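Local coordinates for protein NADH dehydrogenase (Methanothermobacter marburgensis, PDB 4R81) that binds flavin mononucleotide in a flavodoxin-like fold and probably acts as an NAD(P)H:quinone oxidoreductase, passing electrons from the nicotinamide nucleotide to a quinone, at residues M4-L9 with E28-A33; Q53-R58 with P67-V72. All coordinates share one frame; numbering follows the deposited sequence.

Contact 1 of 2, residues M4-L9 with E28-A33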
ATOM      1  N   MET A   4      22.276  14.215  14.036  1.00 27.05           N
ATOM      2  CA  MET A   4      21.382  14.279  12.891  1.00 26.40           C
ATOM      3  C   MET A   4      19.968  14.566  13.335  1.00 24.86           C
ATOM      4  O   MET A   4      19.565  14.204  14.442  1.00 26.49           O
ATOM      5  CB  MET A   4      21.422  12.975  12.106  1.00 29.13           C
ATOM      6  CG  MET A   4      22.702  12.817  11.326  1.00 33.22           C
ATOM      7  SD  MET A   4      22.798  11.212  10.552  1.00 38.49           S
ATOM      8  CE  MET A   4      22.818  10.172  11.984  1.00 36.93           C
ATOM      9  N   HIS A   5      19.216  15.230  12.468  1.00 23.71           N
ATOM     10  CA  HIS A   5      17.806  15.458  12.730  1.00 22.10           C
ATOM     11  C   HIS A   5      16.964  14.498  11.908  1.00 22.09           C
ATOM     12  O   HIS A   5      17.173  14.355  10.701  1.00 23.21           O
ATOM     13  CB  HIS A   5      17.406  16.901  12.427  1.00 22.17           C
ATOM     14  CG  HIS A   5      15.958  17.172  12.662  1.00 22.48           C
ATOM     15  ND1 HIS A   5      15.427  17.330  13.925  1.00 22.65           N
ATOM     16  CD2 HIS A   5      14.917  17.289  11.801  1.00 23.33           C
ATOM     17  CE1 HIS A   5      14.127  17.540  13.830  1.00 22.92           C
ATOM     18  NE2 HIS A   5      13.793  17.521  12.554  1.00 23.74           N
ATOM     19  N   VAL A   6      16.020  13.829  12.563  1.00 20.75           N
ATOM     20  CA  VAL A   6      15.181  12.847  11.888  1.00 18.41           C
ATOM     21  C   VAL A   6      13.738  13.312  11.819  1.00 19.34           C
ATOM     22  O   VAL A   6      13.175  13.713  12.835  1.00 20.78           O
ATOM     23  CB  VAL A   6      15.186  11.509  12.640  1.00 18.88           C
ATOM     24  CG1 VAL A   6      14.558  10.420  11.780  1.00 18.14           C
ATOM     25  CG2 VAL A   6      16.604  11.132  13.015  1.00 19.57           C
ATOM     26  N   TYR A   7      13.135  13.249  10.633  1.00 18.58           N
ATOM     27  CA  TYR A   7      11.690  13.422  10.537  1.00 18.72           C
ATOM     28  C   TYR A   7      11.072  12.030  10.495  1.00 18.28           C
ATOM     29  O   TYR A   7      11.356  11.226   9.595  1.00 18.01           O
ATOM     30  CB  TYR A   7      11.265  14.288   9.334  1.00 19.28           C
ATOM     31  CG  TYR A   7       9.759  14.495   9.233  1.00 19.65           C
ATOM     32  CD1 TYR A   7       9.012  14.894  10.342  1.00 20.10           C
ATOM     33  CD2 TYR A   7       9.086  14.293   8.029  1.00 20.03           C
ATOM     34  CE1 TYR A   7       7.633  15.077  10.260  1.00 21.36           C
ATOM     35  CE2 TYR A   7       7.711  14.473   7.932  1.00 20.59           C
ATOM     36  CZ  TYR A   7       6.988  14.865   9.052  1.00 19.73           C
ATOM     37  OH  TYR A   7       5.621  15.050   8.985  1.00 19.98           O
ATOM     38  N   ILE A   8      10.242  11.755  11.499  1.00 19.01           N
ATOM     39  CA  ILE A   8       9.695  10.429  11.731  1.00 18.87           C
ATOM     40  C   ILE A   8       8.221  10.399  11.372  1.00 18.15           C
ATOM     41  O   ILE A   8       7.395  11.066  12.012  1.00 19.97           O
ATOM     42  CB  ILE A   8       9.836  10.019  13.209  1.00 18.66           C
ATOM     43  CG1 ILE A   8      11.300  10.108  13.672  1.00 19.12           C
ATOM     44  CG2 ILE A   8       9.284   8.619  13.414  1.00 18.18           C
ATOM     45  CD1 ILE A   8      11.463   9.957  15.178  1.00 19.82           C
ATOM     46  N   LEU A   9       7.893   9.632  10.337  1.00 15.95           N
ATOM     47  CA  LEU A   9       6.501   9.434   9.949  1.00 16.08           C
ATOM     48  C   LEU A   9       5.957   8.259  10.743  1.00 17.06           C
ATOM     49  O   LEU A   9       6.480   7.147  10.671  1.00 17.91           O
ATOM     50  CB  LEU A   9       6.382   9.143   8.448  1.00 16.35           C
ATOM     51  CG  LEU A   9       6.594  10.295   7.457  1.00 18.37           C
ATOM     52  CD1 LEU A   9       5.715  11.482   7.841  1.00 17.50           C
ATOM     53  CD2 LEU A   9       8.076  10.713   7.354  1.00 18.41           C
ATOM     54  N   GLU A  28      14.194   7.162  22.080  1.00 21.67           N
ATOM     55  CA  GLU A  28      15.136   7.008  23.186  1.00 23.99           C
ATOM     56  C   GLU A  28      16.550   6.784  22.660  1.00 23.41           C
ATOM     57  O   GLU A  28      17.505   7.391  23.150  1.00 24.04           O
ATOM     58  CB  GLU A  28      14.710   5.853  24.107  1.00 27.66           C
ATOM     59  CG  GLU A  28      15.542   5.709  25.375  1.00 33.07           C
ATOM     60  CD  GLU A  28      15.033   4.607  26.294  1.00 37.23           C
ATOM     61  OE1 GLU A  28      13.992   3.984  25.973  1.00 38.25           O
ATOM     62  OE2 GLU A  28      15.679   4.363  27.341  1.00 40.37           O
ATOM     63  N   GLY A  29      16.682   5.911  21.663  1.00 22.05           N
ATOM     64  CA  GLY A  29      17.971   5.681  21.033  1.00 22.00           C
ATOM     65  C   GLY A  29      18.518   6.926  20.353  1.00 21.51           C
ATOM     66  O   GLY A  29      19.706   7.233  20.481  1.00 22.85           O
ATOM     67  N   LEU A  30      17.666   7.633  19.611  1.00 20.59           N
ATOM     68  CA  LEU A  30      18.078   8.881  18.974  1.00 20.45           C
ATOM     69  C   LEU A  30      18.630   9.862  20.008  1.00 22.36           C
ATOM     70  O   LEU A  30      19.709  10.438  19.825  1.00 22.89           O
ATOM     71  CB  LEU A  30      16.903   9.529  18.239  1.00 19.54           C
ATOM     72  CG  LEU A  30      16.442   8.873  16.942  1.00 18.31           C
ATOM     73  CD1 LEU A  30      15.279   9.673  16.357  1.00 18.58           C
ATOM     74  CD2 LEU A  30      17.590   8.753  15.929  1.00 19.69           C
ATOM     75  N   SER A  31      17.907  10.042  21.106  1.00 23.81           N
ATOM     76  CA  SER A  31      18.346  10.985  22.132  1.00 24.91           C
ATOM     77  C   SER A  31      19.643  10.524  22.789  1.00 26.15           C
ATOM     78  O   SER A  31      20.515  11.344  23.076  1.00 27.38           O
ATOM     79  CB  SER A  31      17.257  11.192  23.180  1.00 25.72           C
ATOM     80  OG  SER A  31      16.119  11.795  22.592  1.00 28.93           O
ATOM     81  N   GLU A  32      19.766   9.216  23.024  1.00 27.66           N
ATOM     82  CA  GLU A  32      20.991   8.633  23.582  1.00 30.44           C
ATOM     83  C   GLU A  32      22.202   9.029  22.746  1.00 29.45           C
ATOM     84  O   GLU A  32      23.267   9.335  23.282  1.00 31.28           O
ATOM     85  CB  GLU A  32      20.894   7.097  23.626  1.00 34.92           C
ATOM     86  CG  GLU A  32      20.160   6.523  24.839  1.00 39.07           C
ATOM     87  CD  GLU A  32      19.880   5.023  24.730  1.00 41.71           C
ATOM     88  OE1 GLU A  32      20.186   4.412  23.679  1.00 40.40           O
ATOM     89  OE2 GLU A  32      19.340   4.451  25.705  1.00 43.75           O
ATOM     90  N   ALA A  33      22.021   9.028  21.429  1.00 28.49           N
ATOM     91  CA  ALA A  33      23.110   9.271  20.488  1.00 27.69           C
ATOM     92  C   ALA A  33      23.292  10.746  20.145  1.00 27.47           C
ATOM     93  O   ALA A  33      24.161  11.093  19.350  1.00 29.57           O
ATOM     94  CB  ALA A  33      22.899   8.457  19.214  1.00 26.28           C
TER
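Leu30 carries the helix side of this contact alone, its two methyls meeting Val6 and Ile8 of the strand. Leu30 CD1 lies 3.9 Å from Val6 CG2, and CD2 of the same leucine is equally near that methyl, so the fork of the leucine straddles one branch of the valine. The two side chains meet at a slant. Ile8 approaches differently: its CD1 and Leu30 CD1 come tip to tip at 4.0 Å. The reach of Ile8 follows from its extended outer chain (chi2 170°), which carries CD1 away from the strand and toward the helix. Val6 and Ile8 are two residues apart, and in a strand such alternate residues face the same side; beta-branched residues suit extended backbone, while the longer leucine spans the gap between sheet and helix.

Further out, Tyr37 of the neighbouring strand touches both Ile8 and Leu30, and Leu199 touches both Val6 and Leu30. Leu23, Phe26 and Thr27 from earlier in helix 18-32 also pack on Ile8. The segments belong to the beta-alpha-beta unit of strand 5-10, helix 18-32 and strand 36-41, whose helix lies against the parallel sheet of the flavodoxin-like fold. No hydrogen bond joins the two segments: with all three touching residues buried, the helix is held here by dispersion and the exclusion of water, a contact of shape rather than of directed bonds.

Contact 2 of 2, residues Q53-R58 with P67-V72. With FMN (flavin mononucleotide), chain F.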
ATOM      1  N   GLN A  53      -8.449  14.546  -7.370  1.00 20.16           N
ATOM      2  CA  GLN A  53      -8.461  14.750  -8.813  1.00 21.77           C
ATOM      3  C   GLN A  53      -7.552  15.912  -9.212  1.00 21.95           C
ATOM      4  O   GLN A  53      -6.792  15.813 -10.184  1.00 20.84           O
ATOM      5  CB  GLN A  53      -9.893  14.980  -9.311  1.00 22.94           C
ATOM      6  CG  GLN A  53     -10.000  15.533 -10.732  1.00 25.96           C
ATOM      7  CD  GLN A  53      -9.465  14.582 -11.787  1.00 28.34           C
ATOM      8  OE1 GLN A  53      -9.060  13.458 -11.486  1.00 27.87           O
ATOM      9  NE2 GLN A  53      -9.465  15.032 -13.039  1.00 30.22           N
ATOM     10  N   GLU A  54      -7.607  16.997  -8.442  1.00 23.23           N
ATOM     11  CA  GLU A  54      -6.809  18.180  -8.739  1.00 25.61           C
ATOM     12  C   GLU A  54      -5.310  17.905  -8.610  1.00 24.89           C
ATOM     13  O   GLU A  54      -4.519  18.332  -9.451  1.00 26.38           O
ATOM     14  CB  GLU A  54      -7.231  19.354  -7.849  1.00 28.00           C
ATOM     15  CG  GLU A  54      -8.636  19.877  -8.140  1.00 30.95           C
ATOM     16  CD  GLU A  54      -9.736  19.057  -7.476  1.00 34.44           C
ATOM     17  OE1 GLU A  54      -9.428  18.063  -6.782  1.00 33.98           O
ATOM     18  OE2 GLU A  54     -10.917  19.418  -7.640  1.00 37.84           O
ATOM     19  N   GLU A  55      -4.921  17.187  -7.561  1.00 22.77           N
ATOM     20  CA  GLU A  55      -3.524  16.809  -7.384  1.00 22.94           C
ATOM     21  C   GLU A  55      -3.078  15.846  -8.480  1.00 22.66           C
ATOM     22  O   GLU A  55      -1.964  15.949  -8.994  1.00 24.18           O
ATOM     23  CB  GLU A  55      -3.324  16.146  -6.027  1.00 24.33           C
ATOM     24  CG  GLU A  55      -3.566  17.025  -4.826  1.00 26.64           C
ATOM     25  CD  GLU A  55      -3.500  16.225  -3.546  1.00 30.25           C
ATOM     26  OE1 GLU A  55      -4.488  15.537  -3.228  1.00 30.86           O
ATOM     27  OE2 GLU A  55      -2.450  16.257  -2.869  1.00 32.89           O
ATOM     28  N   TYR A  56      -3.951  14.908  -8.826  1.00 20.88           N
ATOM     29  CA  TYR A  56      -3.662  13.947  -9.883  1.00 21.79           C
ATOM     30  C   TYR A  56      -3.333  14.656 -11.193  1.00 23.54           C
ATOM     31  O   TYR A  56      -2.325  14.351 -11.841  1.00 23.77           O
ATOM     32  CB  TYR A  56      -4.841  12.991 -10.082  1.00 21.53           C
ATOM     33  CG  TYR A  56      -4.736  12.187 -11.351  1.00 21.15           C
ATOM     34  CD1 TYR A  56      -3.926  11.060 -11.416  1.00 20.87           C
ATOM     35  CD2 TYR A  56      -5.428  12.568 -12.496  1.00 21.99           C
ATOM     36  CE1 TYR A  56      -3.820  10.329 -12.583  1.00 21.45           C
ATOM     37  CE2 TYR A  56      -5.322  11.845 -13.669  1.00 23.01           C
ATOM     38  CZ  TYR A  56      -4.519  10.727 -13.706  1.00 23.20           C
ATOM     39  OH  TYR A  56      -4.410  10.003 -14.870  1.00 23.87           O
ATOM     40  N   LEU A  57      -4.178  15.606 -11.582  1.00 23.46           N
ATOM     41  CA  LEU A  57      -3.944  16.344 -12.816  1.00 24.30           C
ATOM     42  C   LEU A  57      -2.602  17.046 -12.791  1.00 24.23           C
ATOM     43  O   LEU A  57      -1.898  17.080 -13.802  1.00 25.99           O
ATOM     44  CB  LEU A  57      -5.053  17.358 -13.072  1.00 25.62           C
ATOM     45  CG  LEU A  57      -6.378  16.767 -13.536  1.00 27.40           C
ATOM     46  CD1 LEU A  57      -7.372  17.874 -13.797  1.00 28.41           C
ATOM     47  CD2 LEU A  57      -6.167  15.933 -14.787  1.00 27.79           C
ATOM     48  N   ARG A  58      -2.255  17.596 -11.631  1.00 24.68           N
ATOM     49  CA  ARG A  58      -0.997  18.307 -11.451  1.00 24.87           C
ATOM     50  C   ARG A  58       0.182  17.359 -11.640  1.00 26.28           C
ATOM     51  O   ARG A  58       1.151  17.687 -12.320  1.00 28.47           O
ATOM     52  CB  ARG A  58      -0.961  18.969 -10.064  1.00 25.87           C
ATOM     53  CG  ARG A  58       0.222  19.908  -9.816  1.00 28.64           C
ATOM     54  CD  ARG A  58       1.357  19.214  -9.077  1.00 29.91           C
ATOM     55  NE  ARG A  58       2.490  20.100  -8.802  1.00 30.98           N
ATOM     56  CZ  ARG A  58       3.743  19.678  -8.636  1.00 31.03           C
ATOM     57  NH1 ARG A  58       4.029  18.381  -8.722  1.00 29.45           N
ATOM     58  NH2 ARG A  58       4.709  20.551  -8.389  1.00 32.17           N
ATOM     59  N   PRO A  67       1.762  24.532  -8.504  1.00 39.15           N
ATOM     60  CA  PRO A  67       1.395  24.652  -7.084  1.00 38.35           C
ATOM     61  C   PRO A  67       1.207  23.322  -6.357  1.00 35.49           C
ATOM     62  O   PRO A  67       0.783  22.333  -6.958  1.00 36.02           O
ATOM     63  CB  PRO A  67       0.053  25.388  -7.131  1.00 39.44           C
ATOM     64  CG  PRO A  67       0.084  26.147  -8.402  1.00 39.78           C
ATOM     65  CD  PRO A  67       0.836  25.286  -9.369  1.00 39.39           C
ATOM     66  N   LEU A  68       1.521  23.315  -5.067  1.00 32.33           N
ATOM     67  CA  LEU A  68       1.294  22.156  -4.210  1.00 30.09           C
ATOM     68  C   LEU A  68       0.369  22.547  -3.071  1.00 28.54           C
ATOM     69  O   LEU A  68       0.393  23.691  -2.623  1.00 30.36           O
ATOM     70  CB  LEU A  68       2.614  21.641  -3.634  1.00 29.81           C
ATOM     71  CG  LEU A  68       3.544  20.957  -4.632  1.00 29.93           C
ATOM     72  CD1 LEU A  68       4.864  20.612  -3.974  1.00 31.02           C
ATOM     73  CD2 LEU A  68       2.884  19.713  -5.165  1.00 29.60           C
ATOM     74  N   PRO A  69      -0.449  21.594  -2.598  1.00 26.08           N
ATOM     75  CA  PRO A  69      -1.329  21.821  -1.447  1.00 26.63           C
ATOM     76  C   PRO A  69      -0.519  22.222  -0.215  1.00 26.71           C
ATOM     77  O   PRO A  69       0.631  21.796  -0.079  1.00 27.87           O
ATOM     78  CB  PRO A  69      -1.965  20.449  -1.221  1.00 27.37           C
ATOM     79  CG  PRO A  69      -1.901  19.773  -2.536  1.00 27.42           C
ATOM     80  CD  PRO A  69      -0.636  20.257  -3.185  1.00 26.57           C
ATOM     81  N   GLU A  70      -1.108  23.020   0.671  1.00 27.31           N
ATOM     82  CA  GLU A  70      -0.393  23.501   1.848  1.00 28.13           C
ATOM     83  C   GLU A  70       0.127  22.381   2.752  1.00 26.92           C
ATOM     84  O   GLU A  70       1.218  22.492   3.317  1.00 26.98           O
ATOM     85  CB  GLU A  70      -1.259  24.487   2.641  1.00 30.23           C
ATOM     86  CG  GLU A  70      -1.344  25.879   2.013  1.00 32.10           C
ATOM     87  CD  GLU A  70      -2.604  26.630   2.398  1.00 35.52           C
ATOM     88  OE1 GLU A  70      -3.640  25.965   2.636  1.00 38.76           O
ATOM     89  OE2 GLU A  70      -2.562  27.882   2.449  1.00 32.52           O
ATOM     90  N   ASP A  71      -0.635  21.300   2.883  1.00 25.84           N
ATOM     91  CA  ASP A  71      -0.215  20.224   3.770  1.00 26.11           C
ATOM     92  C   ASP A  71       1.007  19.497   3.216  1.00 24.82           C
ATOM     93  O   ASP A  71       1.901  19.102   3.969  1.00 24.61           O
ATOM     94  CB  ASP A  71      -1.373  19.268   4.106  1.00 26.87           C
ATOM     95  CG  ASP A  71      -2.022  18.651   2.879  1.00 27.58           C
ATOM     96  OD1 ASP A  71      -1.743  19.077   1.732  1.00 26.03           O
ATOM     97  OD2 ASP A  71      -2.841  17.724   3.074  1.00 27.80           O
ATOM     98  N   VAL A  72       1.055  19.357   1.895  1.00 24.17           N
ATOM     99  CA  VAL A  72       2.214  18.772   1.227  1.00 23.78           C
ATOM    100  C   VAL A  72       3.445  19.677   1.360  1.00 23.78           C
ATOM    101  O   VAL A  72       4.551  19.198   1.637  1.00 24.17           O
ATOM    102  CB  VAL A  72       1.916  18.460  -0.259  1.00 22.55           C
ATOM    103  CG1 VAL A  72       3.173  17.983  -0.972  1.00 23.02           C
ATOM    104  CG2 VAL A  72       0.819  17.406  -0.363  1.00 22.04           C
TER
HETATM  105  N1  FMN F 300       4.070   3.850 -12.661  1.00 18.73           N
HETATM  106  C2  FMN F 300       4.887   2.775 -12.364  1.00 19.00           C
HETATM  107  O2  FMN F 300       5.242   1.993 -13.243  1.00 19.49           O
HETATM  108  N3  FMN F 300       5.314   2.569 -11.076  1.00 19.08           N
HETATM  109  C4  FMN F 300       4.944   3.426 -10.061  1.00 19.23           C
HETATM  110  O4  FMN F 300       5.336   3.215  -8.917  1.00 21.43           O
HETATM  111  C4A FMN F 300       4.127   4.515 -10.337  1.00 18.42           C
HETATM  112  N5  FMN F 300       3.743   5.384  -9.332  1.00 19.16           N
HETATM  113  C5A FMN F 300       2.909   6.446  -9.626  1.00 17.88           C
HETATM  114  C6  FMN F 300       2.513   7.318  -8.618  1.00 18.71           C
HETATM  115  C7  FMN F 300       1.682   8.393  -8.914  1.00 19.96           C
HETATM  116  C7M FMN F 300       1.244   9.319  -7.829  1.00 20.87           C
HETATM  117  C8  FMN F 300       1.244   8.603 -10.215  1.00 20.09           C
HETATM  118  C8M FMN F 300       0.350   9.763 -10.533  1.00 22.81           C
HETATM  119  C9  FMN F 300       1.647   7.732 -11.219  1.00 18.69           C
HETATM  120  C9A FMN F 300       2.476   6.650 -10.934  1.00 18.72           C
HETATM  121  N10 FMN F 300       2.886   5.786 -11.937  1.00 18.96           N
HETATM  122  C10 FMN F 300       3.692   4.712 -11.644  1.00 19.71           C
HETATM  123  C1' FMN F 300       2.398   5.939 -13.345  1.00 18.95           C
HETATM  124  C2' FMN F 300       0.965   5.379 -13.343  1.00 18.44           C
HETATM  125  O2' FMN F 300       0.900   3.981 -13.099  1.00 17.71           O
HETATM  126  C3' FMN F 300       0.274   5.716 -14.646  1.00 21.95           C
HETATM  127  O3' FMN F 300       0.137   7.121 -14.710  1.00 25.23           O
HETATM  128  C4' FMN F 300      -1.104   5.084 -14.686  1.00 20.79           C
HETATM  129  O4' FMN F 300      -1.017   3.696 -14.920  1.00 20.65           O
HETATM  130  C5' FMN F 300      -1.949   5.721 -15.772  1.00 22.35           C
HETATM  131  O5' FMN F 300      -3.287   5.347 -15.546  1.00 21.30           O
HETATM  132  P   FMN F 300      -4.389   6.503 -15.407  1.00 20.28           P
HETATM  133  O1P FMN F 300      -4.470   7.288 -16.705  1.00 21.86           O
HETATM  134  O2P FMN F 300      -5.701   5.825 -15.086  1.00 21.47           O
HETATM  135  O3P FMN F 300      -3.985   7.443 -14.300  1.00 20.18           O
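The guanidinium of Arg58 has Leu68 CD2 over one face, 3.5 Å above the plane and close to its centre, with 3.6 Å between that methyl and Arg58 CZ. Pro67 O approaches the same group obliquely and takes a weak, bent bond from Arg58 NE (3.4 Å, 127° at the hydrogen). The ring of Tyr56 has the flavin phosphate near its plane at the hydroxyl edge, where Tyr56 OH donates to FMN O3P at 2.7 Å; His12 of the second subunit meets this ring edge-to-face. Ser17, Ser19 and His12 of the second subunit hydrogen-bond the same FMN, so helix 53-61 contributes to a flavin site between subunits.

The arginine chain leaves the helix with CG anti to the backbone N (chi1 -172°) and bends at chi2, which swings the guanidinium over Leu68. Stronger ties lie beyond the two segments: NH2 bonds to Ser66 O and NH1 to Tyr110 O. Arginine suits this place because its flat cation can offer N-H groups to several carbonyls while a face packs on a methyl. Cut back to an alanine, this position would probably leave the carbonyls of Ser66 and Tyr110 without their donor and Leu68 without its flat cover.

Glu55 crosses Pro69 at a slant, its OE2 3.6 Å from Pro69 CG; the same OE2 forms a salt bridge with Arg106 NE, and Asp71 OD2 one with NH1 of that arginine, so the cation probably offsets the proximity of two acids. Pro69 sits at the N-cap of helix 70-80, where a proline's missing N-H costs no helical hydrogen bond. Helix 53-61 thus packs on the start of helix 70-80 and the loop before it, with Arg106 from helix 98-107 bridging the two.

How the contacts relate
Contact 1 is buried and contact 2 lies at the surface, their centres about 30 Å apart and their nearest atoms about 7 Å. They share no helix or strand: contact 1 ties strand 5-10 to the helix that follows it in a beta-alpha-beta unit, whereas contact 2 joins helix 53-61 to the beginning of helix 70-80, later in the chain. The chemistry follows the setting. Against the sheet, aliphatic groups alone meet; in the outer contact, charged side chains pack across leucine and proline and find their main polar partners beyond the two segments. Contact 2 also holds Tyr56, which donates to the flavin phosphate; contact 1 does not touch the flavin.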